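Local structure of Sqt1 (Chaetomium thermophilum, 4ZOY) at residues 25-37 with 43-55; 245-257 with 266-278. The protein probably serves as a dedicated chaperone in ribosome biogenesis, capturing a nascent ribosomal protein while it is still being translated. All blocks are in the same frame, centred on the assembly; numbering follows the deposited sequence.

How the contacts relate
The chain folds into a WD40 beta-propeller of eight four-stranded antiparallel sheets, and the two contacts sit in different blades. Contact 1 joins the two middle strands, 30-36 and 45-51, of the sheet bounded by strands 18-23 and 83-85. Contact 2 follows later in the chain, in the sheet of strands 252-257, 263-268, 273-277 and 320-324, and takes in its first three strands with the loop leading into them. Three further sheets lie between them in sequence. Their centres are 32 Å apart on opposite sides of the chain's centre, with nearest atoms about 18 Å apart, so they do not touch; each holds together strands of its own blade, and the ring of blades connects them.

Contact 1: residues 25-37 with 43-55; sequences PLYPNIVATGGSE and APGKGYVLDISAA
Strands 30-36 and 45-51 run antiparallel, axes 4.6 Å apart at closest approach, with paired backbone hydrogen bonds joining Val31 to Leu50, Thr33 to Tyr48 and Gly35 to Lys46. Past the strand end, Ile52 N donates to Asn29 O. Asn29 ND2 gives an almost straight bond (176°) to Asp51 OD1 at 2.9 Å, reaching it from above the carboxylate plane. The same oxygen closes an Asx turn by accepting Ser53 N and also takes Ser53 OG at 2.7 Å, so three donors grip it. With an alanine in place of Asp51, Asn29 ND2 and Ser53 would probably lose their shared acceptor, leaving the amide free to turn. The hairpin supplies the two middle strands of a WD40 propeller blade: Ile30 and Ala32 face strand 92-97 of the next blade, while Thr33 and Ile52 touch strand 468-473. Ile30 CG2, anti to the backbone N, meets Val49 CG1 at 3.9 Å. At the other end Glu37 folds back at chi2 (-70°) and lays CD 3.4 Å from Lys46 CB. Its OE2 accepts from a water that Tyr48 OH donates to, and its OE1 takes the backbone N of Lys15, while Lys46 NZ turns to Asp86 and Glu84.

Contact 2: residues 245-257 with 266-278; sequences RFAVEGGLFSVAV and VGGAGGQIKIVGL
A classic beta bulge in the hairpin of strands 252-257 and 263-268 sets Phe253 and Ser254 both opposite Gly267. Gly267 O accepts from Phe253 N at 2.8 Å in a nearly straight bond (177°) and from Ser254 N at 3.1 Å with the donor tilted from the carbonyl plane. A side chain on Gly267 would collide with Ser254 OG, which lies 3.4 Å from Gly267 CA and bonds to Ile331 O in the next blade. The edge of the Phe253 ring faces Ala269 N, whose hydrogen goes to Gly251 O. Strand 252-257 is the first in this propeller blade, and the loop before it crosses over the hairpin of strands 263-268 and 273-277. Phe246 packs against that hairpin: ring atom CE1 touches Val266 CG2 and Val276 CG2, each obliquely, and Leu214 of the preceding blade packs on the same cluster. Lys274 crosses the ring obliquely, CB and CG touching it; the bend at chi2 (-75°) then carries its end past the Phe246 carbonyl, and NZ donates to Arg245 O at 2.9 Å from above the carbonyl plane; Ser323 OG is its second partner. Val248 slides past Gln272, with CG1 3.7 Å from Gln272 NE2. That amide nitrogen donates to two waters, one accepting from Glu249 N and the other donating to Glu249 O, and they tie the type II turn of residues 248-251 to the hairpin.

Contact 1: residues 25-37 with 43-55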
loop_
_atom_site.group_PDB
_atom_site.type_symbol
_atom_site.label_atom_id
_atom_site.label_comp_id
_atom_site.label_asym_id
_atom_site.label_seq_id
_atom_site.Cartn_x
_atom_site.Cartn_y
_atom_site.Cartn_z
ATOM N N PRO A 25 1.223 -1.313 14.055
ATOM C CA PRO A 25 -0.222 -1.602 14.065
ATOM C C PRO A 25 -0.911 -1.346 15.405
ATOM O O PRO A 25 -2.132 -1.194 15.422
ATOM C CB PRO A 25 -0.285 -3.096 13.711
ATOM C CG PRO A 25 1.031 -3.641 14.105
ATOM C CD PRO A 25 2.018 -2.524 13.805
ATOM N N LEU A 26 -0.149 -1.299 16.489
ATOM C CA LEU A 26 -0.722 -1.044 17.812
ATOM C C LEU A 26 -0.488 0.387 18.281
ATOM O O LEU A 26 -1.287 0.940 19.035
ATOM C CB LEU A 26 -0.137 -2.004 18.843
ATOM C CG LEU A 26 -0.264 -3.496 18.564
ATOM C CD1 LEU A 26 0.316 -4.283 19.727
ATOM C CD2 LEU A 26 -1.710 -3.884 18.301
ATOM N N TYR A 27 0.617 0.978 17.835
ATOM C CA TYR A 27 1.035 2.288 18.319
ATOM C C TYR A 27 1.232 3.232 17.136
ATOM O O TYR A 27 2.318 3.281 16.546
ATOM C CB TYR A 27 2.317 2.160 19.143
ATOM C CG TYR A 27 2.228 1.055 20.169
ATOM C CD1 TYR A 27 1.326 1.135 21.220
ATOM C CD2 TYR A 27 3.041 -0.068 20.086
ATOM C CE1 TYR A 27 1.229 0.126 22.160
ATOM C CE2 TYR A 27 2.951 -1.085 21.024
ATOM C CZ TYR A 27 2.044 -0.977 22.058
ATOM O OH TYR A 27 1.952 -1.982 22.993
ATOM N N PRO A 28 0.183 3.983 16.782
ATOM C CA PRO A 28 0.183 4.789 15.553
ATOM C C PRO A 28 1.251 5.882 15.575
ATOM O O PRO A 28 1.623 6.406 14.523
ATOM C CB PRO A 28 -1.221 5.406 15.526
ATOM C CG PRO A 28 -2.025 4.635 16.520
ATOM C CD PRO A 28 -1.079 4.109 17.533
ATOM N N ASN A 29 1.751 6.219 16.757
ATOM C CA ASN A 29 2.798 7.228 16.865
ATOM C C ASN A 29 4.165 6.730 16.392
ATOM O O ASN A 29 5.077 7.517 16.163
ATOM C CB ASN A 29 2.906 7.719 18.310
ATOM C CG ASN A 29 3.212 6.598 19.278
ATOM O OD1 ASN A 29 2.454 5.631 19.383
ATOM N ND2 ASN A 29 4.340 6.706 19.978
ATOM N N ILE A 30 4.314 5.418 16.255
ATOM C CA ILE A 30 5.578 4.853 15.824
ATOM C C ILE A 30 5.531 4.619 14.324
ATOM O O ILE A 30 4.771 3.783 13.837
ATOM C CB ILE A 30 5.898 3.546 16.564
ATOM C CG1 ILE A 30 5.955 3.807 18.072
ATOM C CG2 ILE A 30 7.206 2.946 16.061
ATOM C CD1 ILE A 30 6.314 2.591 18.887
ATOM N N VAL A 31 6.337 5.386 13.600
ATOM C CA VAL A 31 6.332 5.389 12.147
ATOM C C VAL A 31 7.757 5.286 11.617
ATOM O O VAL A 31 8.654 5.960 12.119
ATOM C CB VAL A 31 5.663 6.664 11.605
ATOM C CG1 VAL A 31 5.772 6.737 10.106
ATOM C CG2 VAL A 31 4.205 6.728 12.042
ATOM N N ALA A 32 7.960 4.429 10.619
ATOM C CA ALA A 32 9.243 4.288 9.946
ATOM C C ALA A 32 9.180 4.879 8.544
ATOM O O ALA A 32 8.189 4.709 7.836
ATOM C CB ALA A 32 9.657 2.824 9.885
ATOM N N THR A 33 10.246 5.569 8.139
ATOM C CA THR A 33 10.311 6.168 6.814
ATOM C C THR A 33 11.605 5.752 6.138
ATOM O O THR A 33 12.597 5.499 6.800
ATOM C CB THR A 33 10.199 7.713 6.877
ATOM O OG1 THR A 33 11.253 8.240 7.691
ATOM C CG2 THR A 33 8.864 8.116 7.479
ATOM N N GLY A 34 11.596 5.664 4.818
ATOM C CA GLY A 34 12.742 5.120 4.118
ATOM C C GLY A 34 12.860 5.654 2.705
ATOM O O GLY A 34 11.866 5.870 2.008
ATOM N N GLY A 35 14.092 5.863 2.255
ATOM C CA GLY A 35 14.262 6.293 0.886
ATOM C C GLY A 35 15.691 6.337 0.395
ATOM O O GLY A 35 16.538 5.512 0.784
ATOM N N SER A 36 15.927 7.319 -0.467
ATOM C CA SER A 36 17.192 7.488 -1.176
ATOM C C SER A 36 17.996 8.619 -0.559
ATOM O O SER A 36 17.433 9.628 -0.146
ATOM C CB SER A 36 16.919 7.766 -2.650
ATOM O OG SER A 36 18.102 8.215 -3.311
ATOM N N GLU A 37 19.314 8.462 -0.509
ATOM C CA GLU A 37 20.157 9.521 0.032
ATOM C C GLU A 37 20.777 10.383 -1.049
ATOM O O GLU A 37 21.566 11.279 -0.748
ATOM C CB GLU A 37 21.252 8.932 0.915
ATOM C CG GLU A 37 20.727 8.369 2.227
ATOM C CD GLU A 37 20.241 9.446 3.184
ATOM O OE1 GLU A 37 19.106 9.950 3.015
ATOM O OE2 GLU A 37 20.991 9.788 4.119
ATOM N N ALA A 43 24.615 6.097 -4.408
ATOM C CA ALA A 43 23.981 6.671 -3.219
ATOM C C ALA A 43 23.249 5.594 -2.426
ATOM O O ALA A 43 22.479 4.816 -2.991
ATOM C CB ALA A 43 23.025 7.785 -3.603
ATOM N N PRO A 44 23.505 5.536 -1.116
ATOM C CA PRO A 44 22.903 4.511 -0.260
ATOM C C PRO A 44 21.445 4.811 0.051
ATOM O O PRO A 44 20.941 5.885 -0.271
ATOM C CB PRO A 44 23.753 4.572 1.008
ATOM C CG PRO A 44 24.214 6.002 1.061
ATOM C CD PRO A 44 24.417 6.420 -0.365
ATOM N N GLY A 45 20.777 3.840 0.659
ATOM C CA GLY A 45 19.440 4.062 1.177
ATOM C C GLY A 45 19.542 4.357 2.656
ATOM O O GLY A 45 20.553 4.061 3.298
ATOM N N LYS A 46 18.489 4.947 3.205
ATOM C CA LYS A 46 18.461 5.308 4.605
ATOM C C LYS A 46 17.033 5.263 5.106
ATOM O O LYS A 46 16.099 5.674 4.403
ATOM C CB LYS A 46 19.044 6.707 4.822
ATOM C CG LYS A 46 19.089 7.167 6.267
ATOM C CD LYS A 46 20.255 6.539 7.003
ATOM C CE LYS A 46 20.484 7.207 8.346
ATOM N NZ LYS A 46 21.707 6.681 9.024
ATOM N N GLY A 47 16.874 4.787 6.332
ATOM C CA GLY A 47 15.579 4.794 6.968
ATOM C C GLY A 47 15.662 5.366 8.365
ATOM O O GLY A 47 16.741 5.439 8.964
ATOM N N TYR A 48 14.515 5.764 8.889
ATOM C CA TYR A 48 14.412 6.284 10.238
ATOM C C TYR A 48 13.155 5.770 10.909
ATOM O O TYR A 48 12.163 5.469 10.236
ATOM C CB TYR A 48 14.398 7.813 10.234
ATOM C CG TYR A 48 15.688 8.451 9.787
ATOM C CD1 TYR A 48 16.740 8.622 10.682
ATOM C CD2 TYR A 48 15.851 8.891 8.482
ATOM C CE1 TYR A 48 17.928 9.212 10.278
ATOM C CE2 TYR A 48 17.037 9.487 8.065
ATOM C CZ TYR A 48 18.067 9.642 8.973
ATOM O OH TYR A 48 19.246 10.231 8.572
ATOM N N VAL A 49 13.187 5.663 12.231
ATOM C CA VAL A 49 11.962 5.456 12.979
ATOM C C VAL A 49 11.672 6.720 13.766
ATOM O O VAL A 49 12.562 7.275 14.417
ATOM C CB VAL A 49 12.040 4.250 13.926
ATOM C CG1 VAL A 49 10.704 4.066 14.639
ATOM C CG2 VAL A 49 12.418 2.999 13.147
ATOM N N LEU A 50 10.429 7.176 13.693
ATOM C CA LEU A 50 10.013 8.408 14.341
ATOM C C LEU A 50 8.957 8.128 15.389
ATOM O O LEU A 50 8.224 7.142 15.285
ATOM C CB LEU A 50 9.461 9.394 13.317
ATOM C CG LEU A 50 10.320 9.651 12.083
ATOM C CD1 LEU A 50 9.561 10.450 11.053
ATOM C CD2 LEU A 50 11.598 10.387 12.468
ATOM N N ASP A 51 8.893 8.998 16.396
ATOM C CA ASP A 51 7.822 8.998 17.383
ATOM C C ASP A 51 7.033 10.292 17.230
ATOM O O ASP A 51 7.470 11.357 17.674
ATOM C CB ASP A 51 8.384 8.867 18.803
ATOM C CG ASP A 51 7.300 8.675 19.848
ATOM O OD1 ASP A 51 6.125 8.985 19.566
ATOM O OD2 ASP A 51 7.628 8.216 20.961
ATOM N N ILE A 52 5.865 10.187 16.609
ATOM C CA ILE A 52 5.073 11.340 16.194
ATOM C C ILE A 52 4.311 11.956 17.388
ATOM O O ILE A 52 3.782 13.065 17.307
ATOM C CB ILE A 52 4.119 10.917 15.018
ATOM C CG1 ILE A 52 4.807 11.137 13.666
ATOM C CG2 ILE A 52 2.800 11.675 15.000
ATOM C CD1 ILE A 52 6.067 10.364 13.464
ATOM N N SER A 53 4.309 11.266 18.523
ATOM C CA SER A 53 3.635 11.796 19.707
ATOM C C SER A 53 4.313 13.079 20.200
ATOM O O SER A 53 3.734 13.843 20.967
ATOM C CB SER A 53 3.602 10.753 20.823
ATOM O OG SER A 53 4.890 10.546 21.367
ATOM N N ALA A 54 5.536 13.316 19.737
ATOM C CA ALA A 54 6.270 14.532 20.077
ATOM C C ALA A 54 5.717 15.754 19.344
ATOM O O ALA A 54 6.104 16.885 19.636
ATOM C CB ALA A 54 7.750 14.358 19.767
ATOM N N ALA A 55 4.817 15.525 18.391
ATOM C CA ALA A 55 4.225 16.615 17.620
ATOM C C ALA A 55 3.195 17.376 18.447
ATOM O O ALA A 55 2.102 16.874 18.705
ATOM C CB ALA A 55 3.587 16.080 16.341
HETATM O O HOH W 1 19.772 5.770 -3.351
HETATM O O HOH W 2 19.903 10.966 6.127
#

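Contact 2: residues 245-257 with 266-278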
loop_
_atom_site.group_PDB
_atom_site.type_symbol
_atom_site.label_atom_id
_atom_site.label_comp_id
_atom_site.label_asym_id
_atom_site.label_seq_id
_atom_site.Cartn_x
_atom_site.Cartn_y
_atom_site.Cartn_z
ATOM N N ARG A 245 -9.876 -11.306 -22.724
ATOM C CA ARG A 245 -10.868 -10.569 -21.954
ATOM C C ARG A 245 -10.207 -9.948 -20.712
ATOM O O ARG A 245 -10.773 -9.064 -20.062
ATOM C CB ARG A 245 -12.038 -11.500 -21.591
ATOM C CG ARG A 245 -13.006 -10.971 -20.573
ATOM C CD ARG A 245 -13.514 -9.617 -21.023
ATOM N NE ARG A 245 -14.362 -9.009 -20.013
ATOM C CZ ARG A 245 -14.967 -7.837 -20.155
ATOM N NH1 ARG A 245 -14.782 -7.129 -21.262
ATOM N NH2 ARG A 245 -15.742 -7.359 -19.180
ATOM N N PHE A 246 -8.979 -10.372 -20.429
ATOM C CA PHE A 246 -8.277 -9.904 -19.240
ATOM C C PHE A 246 -7.147 -8.939 -19.561
ATOM O O PHE A 246 -6.846 -8.041 -18.773
ATOM C CB PHE A 246 -7.705 -11.091 -18.462
ATOM C CG PHE A 246 -6.955 -10.683 -17.227
ATOM C CD1 PHE A 246 -7.656 -10.215 -16.124
ATOM C CD2 PHE A 246 -5.567 -10.739 -17.171
ATOM C CE1 PHE A 246 -7.005 -9.814 -14.982
ATOM C CE2 PHE A 246 -4.897 -10.336 -16.005
ATOM C CZ PHE A 246 -5.628 -9.870 -14.918
ATOM N N ALA A 247 -6.517 -9.138 -20.715
ATOM C CA ALA A 247 -5.284 -8.445 -21.067
ATOM C C ALA A 247 -5.401 -6.925 -21.019
ATOM O O ALA A 247 -6.262 -6.332 -21.662
ATOM C CB ALA A 247 -4.828 -8.884 -22.454
ATOM N N VAL A 248 -4.517 -6.302 -20.250
ATOM C CA VAL A 248 -4.438 -4.850 -20.199
ATOM C C VAL A 248 -3.129 -4.419 -20.836
ATOM O O VAL A 248 -2.073 -4.525 -20.227
ATOM C CB VAL A 248 -4.526 -4.315 -18.751
ATOM C CG1 VAL A 248 -4.280 -2.816 -18.717
ATOM C CG2 VAL A 248 -5.883 -4.624 -18.164
ATOM N N GLU A 249 -3.194 -3.951 -22.081
ATOM C CA GLU A 249 -1.978 -3.593 -22.798
ATOM C C GLU A 249 -1.226 -2.469 -22.092
ATOM O O GLU A 249 -1.793 -1.407 -21.812
ATOM C CB GLU A 249 -2.303 -3.186 -24.243
ATOM C CG GLU A 249 -1.065 -2.899 -25.075
ATOM C CD GLU A 249 -1.366 -2.767 -26.559
ATOM O OE1 GLU A 249 -2.494 -2.353 -26.908
ATOM O OE2 GLU A 249 -0.475 -3.087 -27.376
ATOM N N GLY A 250 0.048 -2.718 -21.798
ATOM C CA GLY A 250 0.884 -1.747 -21.125
ATOM C C GLY A 250 1.175 -2.151 -19.690
ATOM O O GLY A 250 2.041 -1.569 -19.043
ATOM N N GLY A 251 0.441 -3.136 -19.188
ATOM C CA GLY A 251 0.759 -3.707 -17.887
ATOM C C GLY A 251 -0.203 -3.413 -16.747
ATOM O O GLY A 251 -1.087 -2.568 -16.840
ATOM N N LEU A 252 -0.020 -4.150 -15.661
ATOM C CA LEU A 252 -0.788 -3.943 -14.430
ATOM C C LEU A 252 0.097 -3.338 -13.345
ATOM O O LEU A 252 1.270 -3.693 -13.231
ATOM C CB LEU A 252 -1.387 -5.261 -13.937
ATOM C CG LEU A 252 -2.422 -5.899 -14.866
ATOM C CD1 LEU A 252 -2.785 -7.284 -14.323
ATOM C CD2 LEU A 252 -3.666 -5.030 -15.038
ATOM N N PHE A 253 -0.484 -2.454 -12.539
ATOM C CA PHE A 253 0.279 -1.642 -11.593
ATOM C C PHE A 253 -0.310 -1.591 -10.194
ATOM O O PHE A 253 0.338 -1.106 -9.262
ATOM C CB PHE A 253 0.408 -0.217 -12.135
ATOM C CG PHE A 253 1.076 -0.153 -13.478
ATOM C CD1 PHE A 253 2.423 -0.450 -13.597
ATOM C CD2 PHE A 253 0.354 0.159 -14.619
ATOM C CE1 PHE A 253 3.053 -0.422 -14.837
ATOM C CE2 PHE A 253 0.979 0.195 -15.858
ATOM C CZ PHE A 253 2.327 -0.098 -15.963
ATOM N N SER A 254 -1.538 -2.078 -10.041
ATOM C CA SER A 254 -2.206 -2.029 -8.737
ATOM C C SER A 254 -3.151 -3.213 -8.566
ATOM O O SER A 254 -3.608 -3.815 -9.544
ATOM C CB SER A 254 -2.958 -0.702 -8.559
ATOM O OG SER A 254 -3.894 -0.512 -9.613
ATOM N N VAL A 255 -3.440 -3.544 -7.309
ATOM C CA VAL A 255 -4.265 -4.701 -6.985
ATOM C C VAL A 255 -4.872 -4.498 -5.602
ATOM O O VAL A 255 -4.248 -3.910 -4.718
ATOM C CB VAL A 255 -3.439 -6.020 -7.069
ATOM C CG1 VAL A 255 -2.313 -6.033 -6.044
ATOM C CG2 VAL A 255 -4.331 -7.248 -6.888
ATOM N N ALA A 256 -6.104 -4.968 -5.438
ATOM C CA ALA A 256 -6.820 -4.886 -4.176
ATOM C C ALA A 256 -7.813 -6.040 -4.103
ATOM O O ALA A 256 -8.359 -6.482 -5.121
ATOM C CB ALA A 256 -7.529 -3.543 -4.026
ATOM N N VAL A 257 -8.032 -6.545 -2.893
ATOM C CA VAL A 257 -8.993 -7.620 -2.674
ATOM C C VAL A 257 -10.165 -7.094 -1.837
ATOM O O VAL A 257 -9.971 -6.304 -0.927
ATOM C CB VAL A 257 -8.317 -8.830 -1.988
ATOM C CG1 VAL A 257 -9.341 -9.934 -1.735
ATOM C CG2 VAL A 257 -7.182 -9.363 -2.848
ATOM N N VAL A 266 -7.767 -5.523 -10.309
ATOM C CA VAL A 266 -6.436 -5.158 -10.792
ATOM C C VAL A 266 -6.562 -3.898 -11.630
ATOM O O VAL A 266 -7.565 -3.679 -12.299
ATOM C CB VAL A 266 -5.747 -6.277 -11.616
ATOM C CG1 VAL A 266 -5.617 -7.536 -10.770
ATOM C CG2 VAL A 266 -6.518 -6.587 -12.901
ATOM N N GLY A 267 -5.554 -3.047 -11.540
ATOM C CA GLY A 267 -5.575 -1.778 -12.244
ATOM C C GLY A 267 -4.313 -1.638 -13.052
ATOM O O GLY A 267 -3.235 -2.063 -12.637
ATOM N N GLY A 268 -4.439 -1.054 -14.236
ATOM C CA GLY A 268 -3.286 -0.969 -15.100
ATOM C C GLY A 268 -3.298 0.183 -16.076
ATOM O O GLY A 268 -3.935 1.199 -15.848
ATOM N N ALA A 269 -2.574 -0.007 -17.170
ATOM C CA ALA A 269 -2.410 1.030 -18.179
ATOM C C ALA A 269 -3.740 1.452 -18.800
ATOM O O ALA A 269 -4.707 0.687 -18.823
ATOM C CB ALA A 269 -1.452 0.550 -19.264
ATOM N N GLY A 270 -3.789 2.689 -19.293
ATOM C CA GLY A 270 -4.949 3.164 -20.027
ATOM C C GLY A 270 -6.194 3.370 -19.193
ATOM O O GLY A 270 -7.294 3.537 -19.722
ATOM N N GLY A 271 -6.033 3.350 -17.876
ATOM C CA GLY A 271 -7.166 3.505 -16.984
ATOM C C GLY A 271 -7.954 2.221 -16.760
ATOM O O GLY A 271 -9.039 2.262 -16.185
ATOM N N GLN A 272 -7.412 1.093 -17.207
ATOM C CA GLN A 272 -8.193 -0.142 -17.169
ATOM C C GLN A 272 -8.190 -0.790 -15.798
ATOM O O GLN A 272 -7.171 -0.800 -15.096
ATOM C CB GLN A 272 -7.684 -1.141 -18.193
ATOM C CG GLN A 272 -7.933 -0.704 -19.633
ATOM C CD GLN A 272 -7.798 -1.853 -20.607
ATOM O OE1 GLN A 272 -8.659 -2.737 -20.665
ATOM N NE2 GLN A 272 -6.713 -1.858 -21.365
ATOM N N ILE A 273 -9.355 -1.310 -15.435
ATOM C CA ILE A 273 -9.542 -2.074 -14.215
ATOM C C ILE A 273 -10.262 -3.364 -14.576
ATOM O O ILE A 273 -11.206 -3.347 -15.361
ATOM C CB ILE A 273 -10.371 -1.307 -13.173
ATOM C CG1 ILE A 273 -9.685 0.004 -12.797
ATOM C CG2 ILE A 273 -10.593 -2.169 -11.927
ATOM C CD1 ILE A 273 -10.574 0.971 -12.088
ATOM N N LYS A 274 -9.811 -4.486 -14.025
ATOM C CA LYS A 274 -10.505 -5.762 -14.195
ATOM C C LYS A 274 -10.911 -6.304 -12.835
ATOM O O LYS A 274 -10.118 -6.255 -11.892
ATOM C CB LYS A 274 -9.625 -6.788 -14.914
ATOM C CG LYS A 274 -9.119 -6.369 -16.285
ATOM C CD LYS A 274 -10.229 -6.464 -17.312
ATOM C CE LYS A 274 -9.771 -5.972 -18.675
ATOM N NZ LYS A 274 -10.849 -6.194 -19.700
ATOM N N ILE A 275 -12.137 -6.814 -12.739
ATOM C CA ILE A 275 -12.650 -7.452 -11.525
ATOM C C ILE A 275 -12.713 -8.959 -11.764
ATOM O O ILE A 275 -13.365 -9.403 -12.709
ATOM C CB ILE A 275 -14.052 -6.935 -11.138
ATOM C CG1 ILE A 275 -14.073 -5.403 -11.120
ATOM C CG2 ILE A 275 -14.477 -7.505 -9.784
ATOM C CD1 ILE A 275 -13.065 -4.761 -10.158
ATOM N N VAL A 276 -12.037 -9.733 -10.913
ATOM C CA VAL A 276 -11.921 -11.181 -11.094
ATOM C C VAL A 276 -12.409 -11.902 -9.847
ATOM O O VAL A 276 -12.110 -11.495 -8.726
ATOM C CB VAL A 276 -10.466 -11.594 -11.395
ATOM C CG1 VAL A 276 -10.345 -13.105 -11.540
ATOM C CG2 VAL A 276 -9.970 -10.913 -12.662
ATOM N N GLY A 277 -13.177 -12.973 -10.035
ATOM C CA GLY A 277 -13.667 -13.732 -8.898
ATOM C C GLY A 277 -12.604 -14.597 -8.228
ATOM O O GLY A 277 -11.700 -15.124 -8.885
ATOM N N LEU A 278 -12.735 -14.729 -6.914
ATOM C CA LEU A 278 -11.863 -15.588 -6.110
ATOM C C LEU A 278 -12.683 -16.676 -5.446
ATOM O O LEU A 278 -13.860 -16.471 -5.165
ATOM C CB LEU A 278 -11.152 -14.781 -5.030
ATOM C CG LEU A 278 -10.227 -13.661 -5.488
ATOM C CD1 LEU A 278 -9.714 -12.953 -4.235
ATOM C CD2 LEU A 278 -9.093 -14.198 -6.350
HETATM O O HOH W 3 -5.887 -3.402 -23.287
HETATM O O HOH W 4 -4.409 -0.324 -21.878
#